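Local coordinates for protein putative acyl-CoA dehydrogenase (Burkholderia xenovorans, PDB 5JSC) that binds flavin-adenine dinucleotide and is a putative member of the acyl-CoA dehydrogenase family, present as a four-chain assembly, at residues E51-T56 / S102-F107; A67-Y72 / C92-T97; Y319-L324 / A336-H341. All coordinates share one frame; numbering follows the deposited sequence.

Interaction 1 (E51-T56 / S102-F107); sequences EDVDAT and SGLADF. With SO4 (sulfate ion), chain S.
Leu104 is the one residue of 102-107 that reaches 51-56, and it does so with both methyl branches. Its CD1 lies against CG2 of Thr56 at 3.9 Å, while CD2 meets CG1 of Val53 at a looser 4.1 Å. Both neighbours cross the leucine at about a right angle. The touching is methyl on methyl, and the shared surface is small, 112 Å² over the two sides. Thr56 offers its methyl because CG2 stands anti to the backbone N, with OG1 turned back beside that N (chi1 -63°).

The polar bonds lie within each segment, at the two helix starts, and each start is N-capped. At the head of helix 53-66, Asp52 OD1 accepts from Ala55 N at 3.2 Å, met from above the carboxylate plane. At the head of helix 103-122, Ser102 OG accepts from Ala105 N at 3.0 Å in a nearly straight bond (169°).

A sulfate ion, probably from the crystallisation liquor, sits on this second start. Its O2 is gripped by two donors, Ser102 OG at 2.7 Å and Leu104 N at 3.0 Å, and its O4 takes the N-H of Gly103 at 3.0 Å. Leu104 thus gives its backbone N-H to the sulfate and its methyls to the apolar contact.

Outside the segments, Asp54 forms a salt bridge with Arg219, Phe107 stacks on His226, and Leu104 touches the same histidine. The contact thus joins the first turns of two helices of the N-terminal domain at the protein surface, with the side chain of Leu104 about 11 Å from a bound flavin-adenine dinucleotide. Its chemistry implies a light apolar touch beside a helix N terminus whose first-turn N-H groups and probable partial positive charge suit a small anion.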
ATOM      1  N   GLU C  51     -11.363  -5.623  35.105  1.00 42.78           N
ATOM      2  CA  GLU C  51     -10.634  -4.464  35.610  1.00 41.20           C
ATOM      3  C   GLU C  51      -9.541  -4.897  36.579  1.00 39.36           C
ATOM      4  O   GLU C  51      -9.063  -4.106  37.391  1.00 40.77           O
ATOM      5  CB  GLU C  51     -11.588  -3.482  36.295  1.00 41.44           C
ATOM      6  N   ASP C  52      -9.139  -6.163  36.487  1.00 36.16           N
ATOM      7  CA  ASP C  52      -8.156  -6.719  37.418  1.00 32.75           C
ATOM      8  C   ASP C  52      -7.335  -7.747  36.640  1.00 27.84           C
ATOM      9  O   ASP C  52      -7.507  -8.960  36.787  1.00 26.39           O
ATOM     10  CB  ASP C  52      -8.831  -7.348  38.634  1.00 34.01           C
ATOM     11  CG  ASP C  52      -7.846  -7.737  39.723  1.00 35.40           C
ATOM     12  OD1 ASP C  52      -6.614  -7.719  39.496  1.00 36.55           O
ATOM     13  OD2 ASP C  52      -8.318  -8.073  40.824  1.00 35.83           O
ATOM     14  N   VAL C  53      -6.411  -7.253  35.810  1.00 28.72           N
ATOM     15  CA  VAL C  53      -5.713  -8.171  34.912  1.00 26.77           C
ATOM     16  C   VAL C  53      -4.822  -9.136  35.680  1.00 23.91           C
ATOM     17  O   VAL C  53      -4.620 -10.268  35.232  1.00 23.86           O
ATOM     18  CB  VAL C  53      -4.905  -7.415  33.841  1.00 30.32           C
ATOM     19  CG1 VAL C  53      -5.846  -6.658  32.904  1.00 32.04           C
ATOM     20  CG2 VAL C  53      -3.867  -6.497  34.490  1.00 32.17           C
ATOM     21  N   ASP C  54      -4.286  -8.734  36.841  1.00 22.38           N
ATOM     22  CA  ASP C  54      -3.451  -9.658  37.613  1.00 20.79           C
ATOM     23  C   ASP C  54      -4.264 -10.858  38.087  1.00 18.59           C
ATOM     24  O   ASP C  54      -3.866 -12.013  37.890  1.00 17.54           O
ATOM     25  CB  ASP C  54      -2.824  -8.956  38.819  1.00 23.64           C
ATOM     26  CG  ASP C  54      -1.631  -8.089  38.458  1.00 25.90           C
ATOM     27  OD1 ASP C  54      -1.281  -7.980  37.259  1.00 26.31           O
ATOM     28  OD2 ASP C  54      -1.046  -7.502  39.399  1.00 25.74           O
ATOM     29  N   ALA C  55      -5.411 -10.600  38.719  1.00 19.26           N
ATOM     30  CA  ALA C  55      -6.235 -11.698  39.212  1.00 19.60           C
ATOM     31  C   ALA C  55      -6.784 -12.534  38.061  1.00 20.09           C
ATOM     32  O   ALA C  55      -6.892 -13.762  38.170  1.00 20.18           O
ATOM     33  CB  ALA C  55      -7.374 -11.156  40.074  1.00 20.26           C
ATOM     34  N   THR C  56      -7.146 -11.884  36.953  1.00 18.93           N
ATOM     35  CA  THR C  56      -7.668 -12.620  35.810  1.00 19.72           C
ATOM     36  C   THR C  56      -6.606 -13.540  35.220  1.00 18.88           C
ATOM     37  O   THR C  56      -6.901 -14.689  34.869  1.00 18.62           O
ATOM     38  CB  THR C  56      -8.208 -11.650  34.758  1.00 22.50           C
ATOM     39  OG1 THR C  56      -9.307 -10.915  35.313  1.00 24.61           O
ATOM     40  CG2 THR C  56      -8.688 -12.405  33.521  1.00 24.61           C
ATOM     41  N   SER C 102     -10.366 -14.123  23.416  1.00 13.92           N
ATOM     42  CA  SER C 102      -9.913 -13.347  24.573  1.00 14.45           C
ATOM     43  C   SER C 102      -8.418 -13.101  24.488  1.00 13.32           C
ATOM     44  O   SER C 102      -7.630 -14.055  24.517  1.00 14.74           O
ATOM     45  CB  SER C 102     -10.232 -14.076  25.872  1.00 15.89           C
ATOM     46  OG  SER C 102      -9.536 -13.481  26.954  1.00 17.52           O
ATOM     47  N   GLY C 103      -8.020 -11.830  24.431  1.00 14.13           N
ATOM     48  CA  GLY C 103      -6.601 -11.523  24.504  1.00 13.75           C
ATOM     49  C   GLY C 103      -5.978 -11.908  25.832  1.00 13.44           C
ATOM     50  O   GLY C 103      -4.801 -12.268  25.882  1.00 13.05           O
ATOM     51  N   LEU C 104      -6.750 -11.839  26.922  1.00 14.30           N
ATOM     52  CA  LEU C 104      -6.225 -12.216  28.233  1.00 14.59           C
ATOM     53  C   LEU C 104      -5.912 -13.708  28.290  1.00 13.34           C
ATOM     54  O   LEU C 104      -4.864 -14.116  28.809  1.00 13.29           O
ATOM     55  CB  LEU C 104      -7.224 -11.849  29.331  1.00 19.81           C
ATOM     56  CG  LEU C 104      -7.627 -10.377  29.465  1.00 26.26           C
ATOM     57  CD1 LEU C 104      -8.877 -10.235  30.323  1.00 28.69           C
ATOM     58  CD2 LEU C 104      -6.494  -9.579  30.050  1.00 30.58           C
ATOM     59  N   ALA C 105      -6.826 -14.539  27.787  1.00 13.25           N
ATOM     60  CA  ALA C 105      -6.607 -15.983  27.810  1.00 12.95           C
ATOM     61  C   ALA C 105      -5.439 -16.380  26.915  1.00 12.31           C
ATOM     62  O   ALA C 105      -4.628 -17.244  27.280  1.00 12.19           O
ATOM     63  CB  ALA C 105      -7.883 -16.708  27.386  1.00 14.79           C
ATOM     64  N   ASP C 106      -5.334 -15.764  25.739  1.00 12.00           N
ATOM     65  CA  ASP C 106      -4.183 -16.016  24.878  1.00 11.75           C
ATOM     66  C   ASP C 106      -2.880 -15.667  25.586  1.00 11.61           C
ATOM     67  O   ASP C 106      -1.919 -16.449  25.568  1.00 12.27           O
ATOM     68  CB  ASP C 106      -4.298 -15.214  23.584  1.00 11.63           C
ATOM     69  CG  ASP C 106      -2.998 -15.218  22.808  1.00 13.86           C
ATOM     70  OD1 ASP C 106      -2.634 -16.300  22.310  1.00 14.53           O
ATOM     71  OD2 ASP C 106      -2.328 -14.158  22.718  1.00 15.25           O
ATOM     72  N   PHE C 107      -2.834 -14.481  26.210  1.00 11.13           N
ATOM     73  CA  PHE C 107      -1.641 -14.029  26.921  1.00 11.40           C
ATOM     74  C   PHE C 107      -1.234 -15.022  28.004  1.00 11.63           C
ATOM     75  O   PHE C 107      -0.050 -15.355  28.146  1.00 12.42           O
ATOM     76  CB  PHE C 107      -1.931 -12.648  27.525  1.00 13.10           C
ATOM     77  CG  PHE C 107      -0.766 -12.009  28.220  1.00 17.64           C
ATOM     78  CD1 PHE C 107      -0.555 -12.213  29.574  1.00 20.95           C
ATOM     79  CD2 PHE C 107       0.083 -11.154  27.531  1.00 21.13           C
ATOM     80  CE1 PHE C 107       0.505 -11.607  30.223  1.00 23.66           C
ATOM     81  CE2 PHE C 107       1.148 -10.535  28.181  1.00 23.00           C
ATOM     82  CZ  PHE C 107       1.348 -10.768  29.529  1.00 23.39           C
TER
HETATM   83  S   SO4 S 507     -10.380  -9.795  26.433  0.72 61.32           S
HETATM   84  O1  SO4 S 507     -11.771 -10.188  26.648  0.72 61.44           O
HETATM   85  O2  SO4 S 507      -9.508 -10.779  27.062  0.72 60.62           O
HETATM   86  O3  SO4 S 507     -10.148  -8.478  27.021  0.72 61.41           O
HETATM   87  O4  SO4 S 507     -10.092  -9.756  25.001  0.72 61.04           O

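Interaction 2 (A67-Y72 / C92-T97); sequences AGWLKY and CLLRET. With EDO (1,2-ethanediol), chain O.
Trp69 and Leu94 mark the closest backbone approach, 7.8 Å between their CA atoms. Segment 67-72 leaves helix 53-66 through a Schellman motif at Gly68, whose positive phi (92°) suits glycine; residues 69-72 then keep helical angles without the regular bonds. Segment 92-97 is regular helix.

Leu94 carries the contact by sending one methyl to each of two aromatic rings. Its CD2 comes obliquely to the six-membered part of the Trp69 indole, 3.5 Å from CE3, and its CD1 lies 3.8 Å from Tyr72 CD2, likewise at a slant. CD1 is also 3.6 Å from Trp69 O, which lies in the plane of the Tyr72 ring at its edge.

This is packing inside the helical N-terminal domain of the acyl-CoA dehydrogenase fold, where the chain leaving helix 53-66 is laid on helix 88-101. Helix 28-44 also packs here: Trp40 meets Trp69 edge-to-face, and Ile37 touches Leu94.

Farther round helix 88-101, Thr97 OG1 and Thr97 N reach Leu93 O from opposite faces of its carbonyl plane. Glu96, extended beyond CG, accepts hydrogen bonds from 1,2-ethanediol, probably from the crystallisation liquor: O1 to OE1 at 2.8 Å and O2 to OE2 at 2.9 Å. OE2 also forms a salt bridge with Arg274.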
ATOM      1  N   ALA C  67      -7.272 -27.858  32.882  1.00 17.34           N
ATOM      2  CA  ALA C  67      -7.894 -28.444  31.702  1.00 17.60           C
ATOM      3  C   ALA C  67      -6.900 -29.137  30.779  1.00 18.22           C
ATOM      4  O   ALA C  67      -7.326 -29.751  29.793  1.00 20.24           O
ATOM      5  CB  ALA C  67      -8.657 -27.372  30.924  1.00 18.18           C
ATOM      6  N   GLY C  68      -5.601 -29.060  31.069  1.00 16.06           N
ATOM      7  CA  GLY C  68      -4.594 -29.730  30.278  1.00 15.53           C
ATOM      8  C   GLY C  68      -3.999 -28.916  29.149  1.00 14.99           C
ATOM      9  O   GLY C  68      -3.131 -29.429  28.427  1.00 16.01           O
ATOM     10  N   TRP C  69      -4.405 -27.658  28.982  1.00 14.08           N
ATOM     11  CA  TRP C  69      -3.980 -26.927  27.793  1.00 13.61           C
ATOM     12  C   TRP C  69      -2.564 -26.373  27.896  1.00 13.23           C
ATOM     13  O   TRP C  69      -1.975 -26.048  26.859  1.00 15.53           O
ATOM     14  CB  TRP C  69      -4.970 -25.798  27.489  1.00 13.27           C
ATOM     15  CG  TRP C  69      -6.338 -26.340  27.174  1.00 14.29           C
ATOM     16  CD1 TRP C  69      -7.502 -26.072  27.837  1.00 17.15           C
ATOM     17  CD2 TRP C  69      -6.678 -27.273  26.133  1.00 15.22           C
ATOM     18  NE1 TRP C  69      -8.541 -26.772  27.270  1.00 18.83           N
ATOM     19  CE2 TRP C  69      -8.063 -27.518  26.227  1.00 16.97           C
ATOM     20  CE3 TRP C  69      -5.943 -27.925  25.134  1.00 16.01           C
ATOM     21  CZ2 TRP C  69      -8.733 -28.383  25.357  1.00 16.31           C
ATOM     22  CZ3 TRP C  69      -6.611 -28.783  24.267  1.00 17.73           C
ATOM     23  CH2 TRP C  69      -7.992 -29.008  24.392  1.00 18.04           C
ATOM     24  N   LEU C  70      -1.999 -26.271  29.101  1.00 12.24           N
ATOM     25  CA  LEU C  70      -0.635 -25.771  29.243  1.00 12.13           C
ATOM     26  C   LEU C  70       0.423 -26.841  29.000  1.00 11.79           C
ATOM     27  O   LEU C  70       1.612 -26.513  28.926  1.00 13.80           O
ATOM     28  CB  LEU C  70      -0.444 -25.160  30.635  1.00 13.21           C
ATOM     29  CG  LEU C  70      -1.433 -24.041  30.990  1.00 11.89           C
ATOM     30  CD1 LEU C  70      -1.128 -23.490  32.380  1.00 13.64           C
ATOM     31  CD2 LEU C  70      -1.426 -22.907  29.949  1.00 13.19           C
ATOM     32  N   LYS C  71       0.024 -28.103  28.856  1.00 12.17           N
ATOM     33  CA  LYS C  71       0.992 -29.161  28.602  1.00 12.67           C
ATOM     34  C   LYS C  71       1.638 -29.035  27.230  1.00 10.93           C
ATOM     35  O   LYS C  71       2.746 -29.544  27.031  1.00 11.70           O
ATOM     36  CB  LYS C  71       0.316 -30.528  28.722  1.00 14.53           C
ATOM     37  CG  LYS C  71      -0.311 -30.784  30.096  1.00 19.08           C
ATOM     38  CD  LYS C  71      -0.966 -32.167  30.191  1.00 22.35           C
ATOM     39  CE  LYS C  71       0.001 -33.302  29.883  1.00 26.98           C
ATOM     40  NZ  LYS C  71      -0.648 -34.637  30.052  1.00 32.18           N
ATOM     41  N   TYR C  72       0.974 -28.377  26.278  1.00 12.74           N
ATOM     42  CA  TYR C  72       1.491 -28.338  24.912  1.00 12.43           C
ATOM     43  C   TYR C  72       2.686 -27.411  24.762  1.00 11.14           C
ATOM     44  O   TYR C  72       3.471 -27.588  23.827  1.00 12.95           O
ATOM     45  CB  TYR C  72       0.375 -27.934  23.940  1.00 13.54           C
ATOM     46  CG  TYR C  72      -0.651 -29.028  23.832  1.00 13.85           C
ATOM     47  CD1 TYR C  72      -0.456 -30.089  22.952  1.00 14.49           C
ATOM     48  CD2 TYR C  72      -1.787 -29.035  24.637  1.00 13.01           C
ATOM     49  CE1 TYR C  72      -1.375 -31.114  22.854  1.00 16.33           C
ATOM     50  CE2 TYR C  72      -2.709 -30.073  24.556  1.00 15.05           C
ATOM     51  CZ  TYR C  72      -2.493 -31.101  23.658  1.00 17.32           C
ATOM     52  OH  TYR C  72      -3.399 -32.128  23.563  1.00 19.85           O
ATOM     53  N   CYS C  92       0.170 -23.280  18.303  1.00 10.04           N
ATOM     54  CA  CYS C  92      -0.413 -22.260  17.437  1.00  9.33           C
ATOM     55  C   CYS C  92      -1.938 -22.338  17.418  1.00  9.48           C
ATOM     56  O   CYS C  92      -2.615 -21.305  17.501  1.00 10.49           O
ATOM     57  CB  CYS C  92       0.162 -22.391  16.027  1.00  9.97           C
ATOM     58  SG  CYS C  92       1.857 -21.776  15.916  1.00 12.65           S
ATOM     59  N   LEU C  93      -2.502 -23.544  17.305  1.00  9.24           N
ATOM     60  CA  LEU C  93      -3.958 -23.659  17.330  1.00  9.87           C
ATOM     61  C   LEU C  93      -4.527 -23.178  18.661  1.00 10.62           C
ATOM     62  O   LEU C  93      -5.617 -22.587  18.702  1.00 10.52           O
ATOM     63  CB  LEU C  93      -4.379 -25.107  17.056  1.00 10.73           C
ATOM     64  CG  LEU C  93      -4.242 -25.572  15.602  1.00 10.79           C
ATOM     65  CD1 LEU C  93      -4.392 -27.100  15.513  1.00 12.94           C
ATOM     66  CD2 LEU C  93      -5.271 -24.887  14.729  1.00 11.92           C
ATOM     67  N   LEU C  94      -3.820 -23.442  19.764  1.00  9.81           N
ATOM     68  CA  LEU C  94      -4.287 -22.969  21.067  1.00 11.20           C
ATOM     69  C   LEU C  94      -4.289 -21.446  21.131  1.00 10.78           C
ATOM     70  O   LEU C  94      -5.294 -20.835  21.512  1.00 10.97           O
ATOM     71  CB  LEU C  94      -3.427 -23.558  22.186  1.00 10.83           C
ATOM     72  CG  LEU C  94      -3.559 -25.077  22.366  1.00 10.26           C
ATOM     73  CD1 LEU C  94      -2.537 -25.565  23.374  1.00 13.17           C
ATOM     74  CD2 LEU C  94      -4.977 -25.456  22.808  1.00 13.45           C
ATOM     75  N   ARG C  95      -3.171 -20.810  20.762  1.00 10.55           N
ATOM     76  CA  ARG C  95      -3.138 -19.348  20.794  1.00 10.31           C
ATOM     77  C   ARG C  95      -4.123 -18.745  19.801  1.00 10.81           C
ATOM     78  O   ARG C  95      -4.806 -17.757  20.112  1.00 10.85           O
ATOM     79  CB  ARG C  95      -1.726 -18.835  20.509  1.00 11.83           C
ATOM     80  CG  ARG C  95      -0.770 -18.976  21.673  1.00 13.57           C
ATOM     81  CD  ARG C  95       0.401 -17.994  21.521  1.00 13.83           C
ATOM     82  NE  ARG C  95       0.004 -16.607  21.795  1.00 14.15           N
ATOM     83  CZ  ARG C  95       0.856 -15.588  21.874  1.00 13.45           C
ATOM     84  NH1 ARG C  95       2.159 -15.790  21.691  1.00 14.29           N
ATOM     85  NH2 ARG C  95       0.407 -14.366  22.150  1.00 15.60           N
ATOM     86  N   GLU C  96      -4.207 -19.312  18.595  1.00 10.39           N
ATOM     87  CA  GLU C  96      -5.159 -18.794  17.614  1.00 10.52           C
ATOM     88  C   GLU C  96      -6.582 -18.820  18.162  1.00 10.45           C
ATOM     89  O   GLU C  96      -7.305 -17.817  18.097  1.00 11.74           O
ATOM     90  CB  GLU C  96      -5.076 -19.590  16.311  1.00 10.98           C
ATOM     91  CG  GLU C  96      -6.025 -19.048  15.273  1.00 12.19           C
ATOM     92  CD  GLU C  96      -6.182 -19.933  14.062  1.00 12.86           C
ATOM     93  OE1 GLU C  96      -5.255 -20.692  13.723  1.00 14.53           O
ATOM     94  OE2 GLU C  96      -7.254 -19.858  13.422  1.00 15.86           O
ATOM     95  N   THR C  97      -6.999 -19.959  18.725  1.00 11.17           N
ATOM     96  CA  THR C  97      -8.365 -20.071  19.225  1.00 11.43           C
ATOM     97  C   THR C  97      -8.581 -19.192  20.447  1.00 10.57           C
ATOM     98  O   THR C  97      -9.604 -18.507  20.552  1.00 11.89           O
ATOM     99  CB  THR C  97      -8.682 -21.527  19.553  1.00 12.09           C
ATOM    100  OG1 THR C  97      -8.386 -22.330  18.408  1.00 13.61           O
ATOM    101  CG2 THR C  97     -10.161 -21.703  19.927  1.00 12.68           C
TER
HETATM  102  C1  EDO O 503      -6.056 -22.565  10.832  1.00 23.56           C
HETATM  103  O1  EDO O 503      -5.960 -21.165  11.079  1.00 23.32           O
HETATM  104  C2  EDO O 503      -6.878 -23.228  11.926  1.00 26.99           C
HETATM  105  O2  EDO O 503      -8.016 -22.421  12.234  1.00 29.83           O

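Interaction 3 (Y319-L324 / A336-H341); sequences YRAAWL and AMAKWH. With SO4 (sulfate ion), chain P.
At the edge of the Arg320 guanidinium, near its plane, lies the sulfur of Met337, with SD 3.6 Å from NH2. The same NH2 has its stronger partner across the subunit boundary, a salt bridge to Asp312 of the second subunit, and Met337 packs on that aspartate too. A second flat group, the His341 ring, has a sulfate ion at its edge; in the conformer given, NE2 lies 3.3 Å from sulfate O2, a weak and doubtful bond since the residue has a second conformer.

The Arg320 side chain bends at chi2 (-84°) and chi3 (-64°), which folds its head round to the thioether. Met337 runs extended beyond CG, and the two side chains cross obliquely.

Here helices 298-325 and 332-356, successive members of the all-helical C-terminal domain of the acyl-CoA dehydrogenase family, pack in a buried contact. Their closest backbone approach is Ala321 to Ala338, 7.1 Å between CA atoms, and the two CB methyls face each other at 4.5 Å. Helix 250-286 covers both alanines, with Thr263 touching Ala321 and Ala266 touching Ala338. The sulfate, probably from the crystallisation liquor, is also held by Ser313, Thr310 and His341 of the second subunit.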
ATOM      1  N   TYR C 319       0.980 -21.957   9.650  1.00  9.62           N
ATOM      2  CA  TYR C 319       1.015 -23.405   9.781  1.00 10.13           C
ATOM      3  C   TYR C 319       2.040 -24.051   8.861  1.00 10.58           C
ATOM      4  O   TYR C 319       2.487 -25.160   9.161  1.00 10.89           O
ATOM      5  CB  TYR C 319      -0.409 -23.961   9.624  1.00 10.00           C
ATOM      6  CG  TYR C 319      -1.186 -23.511  10.845  1.00  9.06           C
ATOM      7  CD1 TYR C 319      -0.935 -24.085  12.092  1.00 10.85           C
ATOM      8  CD2 TYR C 319      -2.095 -22.452  10.787  1.00 10.92           C
ATOM      9  CE1 TYR C 319      -1.590 -23.645  13.236  1.00 11.28           C
ATOM     10  CE2 TYR C 319      -2.749 -22.006  11.929  1.00 11.61           C
ATOM     11  CZ  TYR C 319      -2.492 -22.607  13.157  1.00 10.94           C
ATOM     12  OH  TYR C 319      -3.117 -22.179  14.303  1.00 12.03           O
ATOM     13  N   ARG C 320       2.504 -23.359   7.814  1.00 10.07           N
ATOM     14  CA  ARG C 320       3.716 -23.816   7.137  1.00 10.00           C
ATOM     15  C   ARG C 320       4.891 -23.802   8.101  1.00 10.42           C
ATOM     16  O   ARG C 320       5.632 -24.783   8.207  1.00 11.33           O
ATOM     17  CB  ARG C 320       4.014 -22.944   5.908  1.00 10.05           C
ATOM     18  CG  ARG C 320       5.243 -23.380   5.087  1.00 11.14           C
ATOM     19  CD  ARG C 320       6.576 -22.839   5.634  1.00 13.04           C
ATOM     20  NE  ARG C 320       6.646 -21.377   5.571  1.00 12.38           N
ATOM     21  CZ  ARG C 320       7.153 -20.701   4.543  1.00 13.57           C
ATOM     22  NH1 ARG C 320       7.653 -21.341   3.496  1.00 15.34           N
ATOM     23  NH2 ARG C 320       7.161 -19.374   4.562  1.00 12.45           N
ATOM     24  N   ALA C 321       5.076 -22.689   8.817  1.00 10.33           N
ATOM     25  CA  ALA C 321       6.182 -22.603   9.766  1.00 10.03           C
ATOM     26  C   ALA C 321       6.031 -23.617  10.893  1.00 10.21           C
ATOM     27  O   ALA C 321       7.012 -24.264  11.289  1.00 10.86           O
ATOM     28  CB  ALA C 321       6.287 -21.187  10.338  1.00 11.03           C
ATOM     29  N   ALA C 322       4.818 -23.771  11.428  1.00 10.54           N
ATOM     30  CA  ALA C 322       4.630 -24.710  12.532  1.00  9.48           C
ATOM     31  C   ALA C 322       4.837 -26.147  12.069  1.00  9.96           C
ATOM     32  O   ALA C 322       5.516 -26.933  12.745  1.00 10.76           O
ATOM     33  CB  ALA C 322       3.241 -24.531  13.151  1.00 11.11           C
ATOM     34  N   TRP C 323       4.289 -26.496  10.903  1.00 10.59           N
ATOM     35  CA  TRP C 323       4.515 -27.828  10.347  1.00 11.78           C
ATOM     36  C   TRP C 323       6.005 -28.084  10.132  1.00 11.46           C
ATOM     37  O   TRP C 323       6.520 -29.165  10.461  1.00 10.97           O
ATOM     38  CB  TRP C 323       3.734 -27.982   9.036  1.00 10.48           C
ATOM     39  CG  TRP C 323       4.143 -29.185   8.246  1.00 11.37           C
ATOM     40  CD1 TRP C 323       3.650 -30.462   8.368  1.00 13.78           C
ATOM     41  CD2 TRP C 323       5.150 -29.238   7.235  1.00 12.30           C
ATOM     42  NE1 TRP C 323       4.292 -31.300   7.488  1.00 15.92           N
ATOM     43  CE2 TRP C 323       5.218 -30.577   6.781  1.00 14.92           C
ATOM     44  CE3 TRP C 323       6.005 -28.284   6.662  1.00 14.28           C
ATOM     45  CZ2 TRP C 323       6.104 -30.983   5.782  1.00 17.33           C
ATOM     46  CZ3 TRP C 323       6.887 -28.697   5.665  1.00 17.32           C
ATOM     47  CH2 TRP C 323       6.922 -30.033   5.236  1.00 17.31           C
ATOM     48  N   LEU C 324       6.721 -27.096   9.592  1.00 10.10           N
ATOM     49  CA  LEU C 324       8.138 -27.276   9.301  1.00  9.68           C
ATOM     50  C   LEU C 324       8.947 -27.477  10.578  1.00 10.46           C
ATOM     51  O   LEU C 324       9.809 -28.370  10.642  1.00 11.83           O
ATOM     52  CB  LEU C 324       8.654 -26.077   8.503  1.00 11.14           C
ATOM     53  CG  LEU C 324      10.122 -26.130   8.086  1.00 11.89           C
ATOM     54  CD1 LEU C 324      10.442 -27.426   7.332  1.00 13.51           C
ATOM     55  CD2 LEU C 324      10.463 -24.896   7.239  1.00 14.75           C
ATOM     56  N   ALA C 336       9.875 -15.919  11.287  1.00 13.02           N
ATOM     57  CA  ALA C 336       9.923 -14.469  11.124  1.00 11.99           C
ATOM     58  C   ALA C 336       8.908 -14.008  10.087  1.00 11.39           C
ATOM     59  O   ALA C 336       8.188 -13.020  10.304  1.00 11.98           O
ATOM     60  CB  ALA C 336      11.335 -14.029  10.721  1.00 13.64           C
ATOM     61  N   MET C 337       8.838 -14.714   8.952  1.00 12.31           N
ATOM     62  CA  MET C 337       7.858 -14.377   7.919  1.00 12.31           C
ATOM     63  C   MET C 337       6.439 -14.430   8.466  1.00 10.07           C
ATOM     64  O   MET C 337       5.625 -13.533   8.212  1.00 11.72           O
ATOM     65  CB  MET C 337       7.966 -15.345   6.747  1.00 15.14           C
ATOM     66  CG  MET C 337       8.860 -14.959   5.640  1.00 20.95           C
ATOM     67  SD  MET C 337       8.386 -16.003   4.240  1.00 25.57           S
ATOM     68  CE  MET C 337       9.708 -15.532   3.120  1.00 24.18           C
ATOM     69  N   ALA C 338       6.110 -15.506   9.186  1.00  9.87           N
ATOM     70  CA  ALA C 338       4.757 -15.670   9.706  1.00  9.64           C
ATOM     71  C   ALA C 338       4.423 -14.582  10.712  1.00  9.95           C
ATOM     72  O   ALA C 338       3.335 -14.000  10.669  1.00 11.02           O
ATOM     73  CB  ALA C 338       4.612 -17.048  10.346  1.00 11.07           C
ATOM     74  N   LYS C 339       5.350 -14.309  11.644  1.00  9.86           N
ATOM     75  CA  LYS C 339       5.098 -13.316  12.683  1.00  9.39           C
ATOM     76  C   LYS C 339       4.902 -11.936  12.066  1.00  9.77           C
ATOM     77  O   LYS C 339       3.961 -11.213  12.409  1.00  9.90           O
ATOM     78  CB  LYS C 339       6.262 -13.327  13.685  1.00  9.92           C
ATOM     79  CG  LYS C 339       5.993 -12.637  15.029  1.00 12.50           C
ATOM     80  CD  LYS C 339       6.292 -11.149  14.996  1.00 13.26           C
ATOM     81  CE  LYS C 339       6.076 -10.509  16.361  1.00 13.77           C
ATOM     82  NZ  LYS C 339       6.370  -9.031  16.350  1.00 13.13           N
ATOM     83  N   TRP C 340       5.787 -11.569  11.146  1.00  9.29           N
ATOM     84  CA  TRP C 340       5.673 -10.316  10.407  1.00  9.23           C
ATOM     85  C   TRP C 340       4.333 -10.211   9.688  1.00  9.52           C
ATOM     86  O   TRP C 340       3.560  -9.266   9.907  1.00  9.87           O
ATOM     87  CB  TRP C 340       6.854 -10.251   9.431  1.00 10.35           C
ATOM     88  CG  TRP C 340       6.819  -9.259   8.300  1.00  9.22           C
ATOM     89  CD1 TRP C 340       6.009  -8.169   8.147  1.00 10.56           C
ATOM     90  CD2 TRP C 340       7.677  -9.287   7.160  1.00  9.17           C
ATOM     91  NE1 TRP C 340       6.313  -7.521   6.963  1.00 12.09           N
ATOM     92  CE2 TRP C 340       7.339  -8.194   6.348  1.00 11.07           C
ATOM     93  CE3 TRP C 340       8.710 -10.143   6.746  1.00 11.92           C
ATOM     94  CZ2 TRP C 340       7.979  -7.943   5.139  1.00 12.08           C
ATOM     95  CZ3 TRP C 340       9.341  -9.889   5.543  1.00 12.77           C
ATOM     96  CH2 TRP C 340       8.981  -8.793   4.759  1.00 12.74           C
ATOM     97  N   HIS C 341       4.033 -11.175   8.818  1.00  9.53           N
ATOM     98  CA  HIS C 341       2.850 -11.070   7.962  0.57  8.78           C
ATOM     99  C   HIS C 341       1.564 -11.115   8.779  1.00  7.70           C
ATOM    100  O   HIS C 341       0.623 -10.344   8.536  1.00  9.46           O
ATOM    101  CB  HIS C 341       2.867 -12.205   6.936  0.57  9.83           C
ATOM    102  CG  HIS C 341       1.789 -12.115   5.903  0.57 10.35           C
ATOM    103  ND1 HIS C 341       0.472 -12.434   6.162  0.57 10.98           N
ATOM    104  CD2 HIS C 341       1.847 -11.783   4.592  0.57 11.66           C
ATOM    105  CE1 HIS C 341      -0.239 -12.268   5.061  0.57 11.31           C
ATOM    106  NE2 HIS C 341       0.572 -11.880   4.093  0.57 12.17           N
TER
HETATM  107  S   SO4 P 504      -2.105 -10.360   1.700  0.81 33.84           S
HETATM  108  O1  SO4 P 504      -2.632 -11.724   1.767  0.81 34.99           O
HETATM  109  O2  SO4 P 504      -0.675 -10.410   1.396  0.81 36.00           O
HETATM  110  O3  SO4 P 504      -2.301  -9.693   2.995  0.81 29.98           O
HETATM  111  O4  SO4 P 504      -2.796  -9.653   0.620  0.81 30.99           O

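Overall arrangement
From the N terminus, interaction 1 opens at the start of helix 53-66 and closes a long loop at the start of helix 103-122. Interaction 2 is nested inside that loop, joining the segment after helix 53-66 to helix 88-101. Their centres are 16 Å apart, and the salt bridge from Asp106 OD1 to Arg95 NE, at 2.7 Å, joins them. Interaction 3 follows in series, closing the short connection between helices 298-325 and 332-356 of the C-terminal domain. It meets interaction 2 where the N- and C-terminal helical domains come together: Tyr319 OH lies 2.7 Å from Glu96 OE1, probably hydrogen-bonded. Interactions 1 and 3 lie on opposite sides of the chain's centre, without touching.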